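Side-chain contacts in D-alanine--D-alanine ligase (Coxiella burnetii, PDB 3TQT), which joins two D-alanine molecules into D-alanyl-D-alanine at the expense of ATP, a step in building bacterial peptidoglycan: residues V29-A34 against L338-L343; A115-L120 against L125-A130; S297-V302 against D345-L350. All blocks are in the same frame, centred on the assembly; numbering follows the deposited sequence.

Contact 1: V29-A34 against L338-L343; sequences VNTLDA and LPCPNL
The side chain of T31 meets the ring of P341 through its methyl CG2, and the two side chains approach each other at a slant. The methyl stands over the pyrrolidine ring rather than nudging one corner: CG2 of T31 is 3.4 Å from N of P341 and 3.6 Å from both CD and CG of the same proline. From there it also leans on C340, with CG2 of T31 3.7 Å from CB and 3.8 Å from SG of that cysteine, so a single methyl fills the notch between two consecutive residues. The T31 torsion explains this division of labour. With chi1 at -59°, CG2 lies opposite the backbone N and points outward across the contact, while OG1 turns back beside the backbone N and hydrogen-bonds to O of N27, one turn earlier in its own helix. The hydroxyl is thereby spent on the helix, and the side-chain group that faces P341 is the methyl. Polar matching between the backbones is left to a water, which accepts from N of D33, past the end of helix 18-31, at 2.9 Å and donates to O of P341 at 2.7 Å. On the other side P339 takes the N-cap position, and its O receives N of L343 at 3.0 Å. P341 therefore sits in the first turn, where a helix asks for no N-H from its residues. The arrangement is a helix end set against a proline-bearing helix start, joining helix 18-31 of the N-terminal, Rossmann-like part to the long C-terminal helix 340-370.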
loop_
_atom_site.group_PDB
_atom_site.type_symbol
_atom_site.label_atom_id
_atom_site.label_comp_id
_atom_site.label_asym_id
_atom_site.label_seq_id
_atom_site.Cartn_x
_atom_site.Cartn_y
_atom_site.Cartn_z
ATOM N N VAL A 29 -12.323 0.643 -22.937
ATOM C CA VAL A 29 -13.031 1.797 -23.501
ATOM C C VAL A 29 -13.982 1.354 -24.607
ATOM O O VAL A 29 -15.099 1.845 -24.723
ATOM C CB VAL A 29 -12.057 2.862 -24.011
ATOM C CG1 VAL A 29 -12.757 3.841 -24.947
ATOM C CG2 VAL A 29 -11.443 3.598 -22.813
ATOM N N ASN A 30 -13.538 0.392 -25.399
ATOM C CA ASN A 30 -14.348 -0.128 -26.490
ATOM C C ASN A 30 -15.525 -0.959 -25.991
ATOM O O ASN A 30 -16.530 -1.117 -26.682
ATOM C CB ASN A 30 -13.474 -0.980 -27.416
ATOM C CG ASN A 30 -14.172 -1.325 -28.710
ATOM O OD1 ASN A 30 -14.825 -0.474 -29.308
ATOM N ND2 ASN A 30 -14.049 -2.576 -29.145
ATOM N N THR A 31 -15.395 -1.481 -24.780
ATOM C CA THR A 31 -16.348 -2.455 -24.267
ATOM C C THR A 31 -17.306 -1.878 -23.221
ATOM O O THR A 31 -18.391 -2.423 -23.007
ATOM C CB THR A 31 -15.601 -3.693 -23.713
ATOM O OG1 THR A 31 -14.812 -4.267 -24.770
ATOM C CG2 THR A 31 -16.571 -4.731 -23.215
ATOM N N LEU A 32 -16.917 -0.779 -22.576
ATOM C CA LEU A 32 -17.817 -0.089 -21.642
ATOM C C LEU A 32 -19.153 0.290 -22.293
ATOM O O LEU A 32 -19.193 0.882 -23.370
ATOM C CB LEU A 32 -17.160 1.165 -21.057
ATOM C CG LEU A 32 -16.114 0.918 -19.968
ATOM C CD1 LEU A 32 -15.305 2.177 -19.709
ATOM C CD2 LEU A 32 -16.791 0.445 -18.697
ATOM N N ASP A 33 -20.240 -0.040 -21.605
ATOM C CA ASP A 33 -21.585 0.160 -22.132
ATOM C C ASP A 33 -21.810 1.650 -22.397
ATOM O O ASP A 33 -21.946 2.432 -21.476
ATOM C CB ASP A 33 -22.594 -0.384 -21.121
ATOM C CG ASP A 33 -24.019 -0.347 -21.625
ATOM O OD1 ASP A 33 -24.306 0.436 -22.547
ATOM O OD2 ASP A 33 -24.846 -1.109 -21.086
ATOM N N ALA A 34 -21.824 2.040 -23.664
ATOM C CA ALA A 34 -21.972 3.448 -24.031
ATOM C C ALA A 34 -23.276 4.072 -23.513
ATOM O O ALA A 34 -23.375 5.290 -23.379
ATOM C CB ALA A 34 -21.874 3.605 -25.537
ATOM N N LEU A 338 -19.865 -14.681 -18.341
ATOM C CA LEU A 338 -19.941 -13.261 -18.015
ATOM C C LEU A 338 -19.297 -12.425 -19.118
ATOM O O LEU A 338 -18.085 -12.269 -19.135
ATOM C CB LEU A 338 -19.246 -12.986 -16.673
ATOM C CG LEU A 338 -19.283 -11.544 -16.153
ATOM C CD1 LEU A 338 -20.706 -11.071 -15.875
ATOM C CD2 LEU A 338 -18.435 -11.417 -14.890
ATOM N N PRO A 339 -20.106 -11.881 -20.043
ATOM C CA PRO A 339 -19.524 -11.068 -21.121
ATOM C C PRO A 339 -18.756 -9.857 -20.575
ATOM O O PRO A 339 -19.057 -9.347 -19.494
ATOM C CB PRO A 339 -20.755 -10.605 -21.917
ATOM C CG PRO A 339 -21.814 -11.616 -21.613
ATOM C CD PRO A 339 -21.565 -12.024 -20.180
ATOM N N CYS A 340 -17.773 -9.380 -21.323
ATOM C CA CYS A 340 -16.926 -8.313 -20.799
ATOM C C CYS A 340 -17.657 -7.019 -20.396
ATOM O O CYS A 340 -17.313 -6.409 -19.383
ATOM C CB CYS A 340 -15.775 -8.003 -21.752
ATOM S SG CYS A 340 -14.532 -6.963 -20.975
ATOM N N PRO A 341 -18.652 -6.579 -21.193
ATOM C CA PRO A 341 -19.394 -5.379 -20.784
ATOM C C PRO A 341 -19.983 -5.519 -19.382
ATOM O O PRO A 341 -19.898 -4.586 -18.574
ATOM C CB PRO A 341 -20.528 -5.310 -21.812
ATOM C CG PRO A 341 -19.958 -5.978 -23.019
ATOM C CD PRO A 341 -19.130 -7.106 -22.484
ATOM N N ASN A 342 -20.588 -6.675 -19.108
ATOM C CA ASN A 342 -21.194 -6.948 -17.811
ATOM C C ASN A 342 -20.134 -7.013 -16.724
ATOM O O ASN A 342 -20.352 -6.560 -15.606
ATOM C CB ASN A 342 -21.927 -8.281 -17.836
ATOM C CG ASN A 342 -23.001 -8.343 -18.914
ATOM O OD1 ASN A 342 -24.166 -8.091 -18.652
ATOM N ND2 ASN A 342 -22.603 -8.688 -20.123
ATOM N N LEU A 343 -19.003 -7.623 -17.055
ATOM C CA LEU A 343 -17.878 -7.677 -16.132
ATOM C C LEU A 343 -17.495 -6.251 -15.742
ATOM O O LEU A 343 -17.334 -5.940 -14.565
ATOM C CB LEU A 343 -16.687 -8.393 -16.787
ATOM C CG LEU A 343 -15.340 -8.298 -16.068
ATOM C CD1 LEU A 343 -15.418 -8.857 -14.629
ATOM C CD2 LEU A 343 -14.256 -9.025 -16.873
HETATM O O HOH W 1 -20.041 -2.006 -19.487
#

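Contact 2: A115-L120 against L125-A130; sequences ALQGLL and LPYVGA
Y127 lays one face of its ring against helix 115-122, with CA of Q117 over that face, while CB of L120 comes in obliquely. At the ring's edge, in its plane, lie O of L125, O of A130 and a water. The ring also makes a cation-pi contact with R354 of helix 340-370, and its OH is hydrogen-bonded to OE2 of E121. The Q117 chain crosses the tyrosine at about a right angle, its amide plane turned 64° from the ring. CG of Q117 does the touching, 3.5 Å from CE1 of Y127 and 3.4 Å from O of A130. A bend at chi2 (75°) then carries the amide past the ring edge, where NE2 gives a 3.0 Å bond to the water as well as bonding to O of G111. That water donates to O of V128 at 2.8 Å and to O of A130 at 2.7 Å, tying three groups together in a buried place. Farther along the helix, CD1 of L120 presses on CB of Y127 at 3.5 Å, and CD2 of L120 meets CD1 of L125 at 4.0 Å. Here the backbone closes the turn: N of L125 donates to O of L120 at 3.0 Å, nearly straight at 171°. Helix residues L116 and L119 also pack on L122 of the second subunit. Before and after Y127, P126 and V128 make backbone bonds with V102 of strand 101-104, so the chain runs strand, helix and extended return, as in the alpha/beta layering of a Rossmann-like domain.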
loop_
_atom_site.group_PDB
_atom_site.type_symbol
_atom_site.label_atom_id
_atom_site.label_comp_id
_atom_site.label_asym_id
_atom_site.label_seq_id
_atom_site.Cartn_x
_atom_site.Cartn_y
_atom_site.Cartn_z
ATOM N N ALA A 115 0.483 3.010 -5.712
ATOM C CA ALA A 115 0.754 4.436 -5.886
ATOM C C ALA A 115 -0.448 5.175 -6.472
ATOM O O ALA A 115 -0.927 6.154 -5.901
ATOM C CB ALA A 115 2.005 4.663 -6.743
ATOM N N LEU A 116 -0.937 4.697 -7.608
ATOM C CA LEU A 116 -2.104 5.287 -8.253
ATOM C C LEU A 116 -3.345 5.196 -7.362
ATOM O O LEU A 116 -4.122 6.142 -7.258
ATOM C CB LEU A 116 -2.357 4.577 -9.574
ATOM C CG LEU A 116 -2.969 5.390 -10.702
ATOM C CD1 LEU A 116 -2.211 6.700 -10.914
ATOM C CD2 LEU A 116 -2.953 4.534 -11.962
ATOM N N GLN A 117 -3.529 4.046 -6.732
ATOM C CA GLN A 117 -4.610 3.856 -5.765
ATOM C C GLN A 117 -4.521 4.891 -4.646
ATOM O O GLN A 117 -5.534 5.410 -4.190
ATOM C CB GLN A 117 -4.533 2.450 -5.160
ATOM C CG GLN A 117 -4.904 1.326 -6.149
ATOM C CD GLN A 117 -3.807 1.045 -7.187
ATOM O OE1 GLN A 117 -2.636 1.343 -6.965
ATOM N NE2 GLN A 117 -4.191 0.455 -8.309
ATOM N N GLY A 118 -3.306 5.184 -4.195
ATOM C CA GLY A 118 -3.108 6.151 -3.120
ATOM C C GLY A 118 -3.550 7.553 -3.502
ATOM O O GLY A 118 -4.180 8.263 -2.705
ATOM N N LEU A 119 -3.228 7.955 -4.728
ATOM C CA LEU A 119 -3.658 9.249 -5.241
ATOM C C LEU A 119 -5.175 9.287 -5.304
ATOM O O LEU A 119 -5.810 10.277 -4.925
ATOM C CB LEU A 119 -3.067 9.511 -6.629
ATOM C CG LEU A 119 -3.605 10.770 -7.310
ATOM C CD1 LEU A 119 -3.571 11.943 -6.337
ATOM C CD2 LEU A 119 -2.802 11.069 -8.583
ATOM N N LEU A 120 -5.759 8.187 -5.760
ATOM C CA LEU A 120 -7.204 8.115 -5.909
ATOM C C LEU A 120 -7.895 8.151 -4.555
ATOM O O LEU A 120 -8.977 8.730 -4.430
ATOM C CB LEU A 120 -7.616 6.876 -6.711
ATOM C CG LEU A 120 -7.117 6.854 -8.162
ATOM C CD1 LEU A 120 -7.487 5.546 -8.810
ATOM C CD2 LEU A 120 -7.695 8.033 -8.951
ATOM N N LEU A 125 -11.896 9.389 -4.654
ATOM C CA LEU A 125 -12.619 8.901 -5.821
ATOM C C LEU A 125 -12.871 7.409 -5.732
ATOM O O LEU A 125 -11.996 6.661 -5.312
ATOM C CB LEU A 125 -11.832 9.172 -7.089
ATOM C CG LEU A 125 -11.646 10.633 -7.477
ATOM C CD1 LEU A 125 -10.652 10.728 -8.618
ATOM C CD2 LEU A 125 -12.991 11.257 -7.858
ATOM N N PRO A 126 -14.067 6.966 -6.137
ATOM C CA PRO A 126 -14.239 5.514 -6.258
ATOM C C PRO A 126 -13.305 5.004 -7.347
ATOM O O PRO A 126 -13.104 5.688 -8.351
ATOM C CB PRO A 126 -15.706 5.357 -6.692
ATOM C CG PRO A 126 -16.363 6.677 -6.341
ATOM C CD PRO A 126 -15.286 7.710 -6.495
ATOM N N TYR A 127 -12.723 3.825 -7.155
ATOM C CA TYR A 127 -11.896 3.251 -8.204
ATOM C C TYR A 127 -11.966 1.732 -8.216
ATOM O O TYR A 127 -12.180 1.081 -7.178
ATOM C CB TYR A 127 -10.449 3.736 -8.099
ATOM C CG TYR A 127 -9.755 3.354 -6.822
ATOM C CD1 TYR A 127 -9.004 2.179 -6.740
ATOM C CD2 TYR A 127 -9.825 4.175 -5.706
ATOM C CE1 TYR A 127 -8.363 1.831 -5.584
ATOM C CE2 TYR A 127 -9.183 3.830 -4.529
ATOM C CZ TYR A 127 -8.450 2.666 -4.478
ATOM O OH TYR A 127 -7.823 2.335 -3.310
ATOM N N VAL A 128 -11.770 1.173 -9.398
ATOM C CA VAL A 128 -11.872 -0.261 -9.584
ATOM C C VAL A 128 -10.674 -1.011 -9.008
ATOM O O VAL A 128 -9.525 -0.559 -9.106
ATOM C CB VAL A 128 -12.026 -0.594 -11.060
ATOM C CG1 VAL A 128 -11.848 -2.107 -11.301
ATOM C CG2 VAL A 128 -13.380 -0.090 -11.552
ATOM N N GLY A 129 -10.954 -2.151 -8.391
ATOM C CA GLY A 129 -9.897 -3.084 -8.029
ATOM C C GLY A 129 -9.308 -2.905 -6.645
ATOM O O GLY A 129 -9.895 -2.271 -5.774
ATOM N N ALA A 130 -8.116 -3.474 -6.455
ATOM C CA ALA A 130 -7.485 -3.587 -5.158
ATOM C C ALA A 130 -7.191 -2.216 -4.603
ATOM O O ALA A 130 -6.806 -1.329 -5.356
ATOM C CB ALA A 130 -6.190 -4.371 -5.299
HETATM O O HOH W 2 -6.891 -0.779 -8.046
#

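Contact 3: S297-V302 against D345-L350; sequences SGMARV and DQLIEL
M299 and L347 supply the apolar part of this buried contact, their side chains crossing at about a right angle. The methyl CD2 of L347 rests 3.6 Å from CB of M299, and its other methyl, CD1, is 4.0 Å from SD of the same methionine. In M299 a chi1 of 54° tucks CG between the backbone N and the carbonyl carbon, which sets CG of M299 3.8 Å from CD2 of L347 and sends the sulfur on toward CD1. Beyond the segments, the methionine also packs on P321, F323 and Y329, while L347 and L350 lean on L235 of strand 228-236.

A second kind of contact sets leucine methyls against backbone. O of G298 has CD2 of L347 at 3.6 Å and CD1 of L350 at 3.8 Å, so two leucines three residues apart both rest a methyl against the one carbonyl oxygen. The backbone bends sharply here: N of M299 bonds back to O of S297 at 2.8 Å, and the positive phi of G298 (77°) completes a classic gamma-turn, a shape that suits glycine.

No hydrogen bond passes directly between the segments. Instead N237 bridges them, its OD1 taking N of G298 and its ND2 giving to O of L350. Strand 298-306 and helix 340-370 meet here with local axes 8.3 Å apart and N-to-C directions at 123°. M299 lies about 8 Å, side chain to side chain, from N318, a predicted magnesium ligand. The chemistry implies a joint that seems to rest on van der Waals contact of methyls with sulfur and carbonyl, while N237 takes up one backbone N-H and one backbone carbonyl, one from each segment.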
loop_
_atom_site.group_PDB
_atom_site.type_symbol
_atom_site.label_atom_id
_atom_site.label_comp_id
_atom_site.label_asym_id
_atom_site.label_seq_id
_atom_site.Cartn_x
_atom_site.Cartn_y
_atom_site.Cartn_z
ATOM N N SER A 297 -10.084 -6.253 -3.517
ATOM C CA SER A 297 -11.379 -5.702 -3.861
ATOM C C SER A 297 -11.487 -5.688 -5.353
ATOM O O SER A 297 -10.478 -5.533 -6.052
ATOM C CB SER A 297 -11.501 -4.261 -3.355
ATOM O OG SER A 297 -11.683 -4.240 -1.965
ATOM N N GLY A 298 -12.713 -5.853 -5.835
ATOM C CA GLY A 298 -13.022 -5.730 -7.249
ATOM C C GLY A 298 -12.603 -6.945 -8.051
ATOM O O GLY A 298 -13.429 -7.776 -8.422
ATOM N N MET A 299 -11.305 -7.058 -8.306
ATOM C CA MET A 299 -10.809 -8.128 -9.172
ATOM C C MET A 299 -9.386 -8.557 -8.857
ATOM O O MET A 299 -8.569 -7.772 -8.373
ATOM C CB MET A 299 -10.858 -7.665 -10.623
ATOM C CG MET A 299 -10.129 -6.341 -10.842
ATOM S SD MET A 299 -9.877 -5.951 -12.583
ATOM C CE MET A 299 -9.329 -7.536 -13.165
ATOM N N ALA A 300 -9.093 -9.815 -9.164
ATOM C CA ALA A 300 -7.726 -10.297 -9.159
ATOM C C ALA A 300 -7.651 -11.481 -10.100
ATOM O O ALA A 300 -8.594 -12.261 -10.204
ATOM C CB ALA A 300 -7.315 -10.729 -7.769
ATOM N N ARG A 301 -6.522 -11.630 -10.773
ATOM C CA ARG A 301 -6.232 -12.900 -11.390
ATOM C C ARG A 301 -5.257 -13.647 -10.495
ATOM O O ARG A 301 -4.154 -13.162 -10.235
ATOM C CB ARG A 301 -5.631 -12.722 -12.776
ATOM C CG ARG A 301 -5.743 -13.975 -13.612
ATOM C CD ARG A 301 -4.975 -13.820 -14.905
ATOM N NE ARG A 301 -3.541 -13.797 -14.641
ATOM C CZ ARG A 301 -2.700 -12.912 -15.158
ATOM N NH1 ARG A 301 -3.151 -11.965 -15.972
ATOM N NH2 ARG A 301 -1.407 -12.983 -14.865
ATOM N N VAL A 302 -5.674 -14.816 -10.013
ATOM C CA VAL A 302 -4.807 -15.654 -9.192
ATOM C C VAL A 302 -4.150 -16.692 -10.072
ATOM O O VAL A 302 -4.840 -17.447 -10.775
ATOM C CB VAL A 302 -5.593 -16.385 -8.097
ATOM C CG1 VAL A 302 -4.627 -17.111 -7.165
ATOM C CG2 VAL A 302 -6.464 -15.406 -7.325
ATOM N N ASP A 345 -19.292 -3.513 -15.901
ATOM C CA ASP A 345 -20.345 -2.906 -15.078
ATOM C C ASP A 345 -20.200 -3.347 -13.627
ATOM O O ASP A 345 -20.335 -2.545 -12.694
ATOM C CB ASP A 345 -21.751 -3.287 -15.564
ATOM C CG ASP A 345 -22.081 -2.725 -16.937
ATOM O OD1 ASP A 345 -21.632 -1.604 -17.257
ATOM O OD2 ASP A 345 -22.807 -3.412 -17.693
ATOM N N GLN A 346 -19.955 -4.636 -13.435
ATOM C CA GLN A 346 -19.799 -5.164 -12.084
ATOM C C GLN A 346 -18.588 -4.561 -11.374
ATOM O O GLN A 346 -18.664 -4.186 -10.200
ATOM C CB GLN A 346 -19.757 -6.697 -12.120
ATOM C CG GLN A 346 -21.138 -7.247 -12.525
ATOM C CD GLN A 346 -21.290 -8.739 -12.331
ATOM O OE1 GLN A 346 -20.572 -9.355 -11.544
ATOM N NE2 GLN A 346 -22.250 -9.329 -13.042
ATOM N N LEU A 347 -17.480 -4.425 -12.095
ATOM C CA LEU A 347 -16.295 -3.816 -11.493
ATOM C C LEU A 347 -16.574 -2.371 -11.073
ATOM O O LEU A 347 -16.160 -1.939 -10.000
ATOM C CB LEU A 347 -15.105 -3.889 -12.446
ATOM C CG LEU A 347 -14.546 -5.305 -12.620
ATOM C CD1 LEU A 347 -13.655 -5.362 -13.848
ATOM C CD2 LEU A 347 -13.790 -5.715 -11.362
ATOM N N ILE A 348 -17.279 -1.629 -11.919
ATOM C CA ILE A 348 -17.626 -0.254 -11.572
ATOM C C ILE A 348 -18.586 -0.215 -10.376
ATOM O O ILE A 348 -18.410 0.581 -9.457
ATOM C CB ILE A 348 -18.195 0.503 -12.792
ATOM C CG1 ILE A 348 -17.069 0.792 -13.797
ATOM C CG2 ILE A 348 -18.907 1.780 -12.369
ATOM C CD1 ILE A 348 -17.566 1.148 -15.190
ATOM N N GLU A 349 -19.597 -1.078 -10.381
ATOM C CA GLU A 349 -20.539 -1.123 -9.267
ATOM C C GLU A 349 -19.840 -1.468 -7.946
ATOM O O GLU A 349 -20.098 -0.835 -6.924
ATOM C CB GLU A 349 -21.677 -2.110 -9.557
ATOM C CG GLU A 349 -22.709 -1.582 -10.562
ATOM C CD GLU A 349 -23.376 -2.694 -11.373
ATOM O OE1 GLU A 349 -23.217 -3.880 -11.019
ATOM O OE2 GLU A 349 -24.048 -2.381 -12.380
ATOM N N LEU A 350 -18.968 -2.471 -7.983
ATOM C CA LEU A 350 -18.188 -2.874 -6.819
ATOM C C LEU A 350 -17.323 -1.736 -6.307
ATOM O O LEU A 350 -17.201 -1.534 -5.106
ATOM C CB LEU A 350 -17.281 -4.050 -7.170
ATOM C CG LEU A 350 -17.962 -5.403 -7.396
ATOM C CD1 LEU A 350 -16.993 -6.371 -8.054
ATOM C CD2 LEU A 350 -18.464 -5.967 -6.082
#

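Contacts 2 and 3 are buried in the core, whereas contact 1 is only partly buried and lies nearer the surface, where a water links its backbones. Contacts 1 and 3 share helix 340-370 and touch through L32 and I348, so one helix serves the N-terminal part at its start and a strand of the ATP-grasp part farther on. Contact 2 stays within the N-terminal part, yet V128 packs on L347, placing the same helix behind it. Polar chemistry is richest in contact 2, with a direct bond and a buried water; contact 3 is mostly methyls and backbone, and contact 1 turns on one methyl.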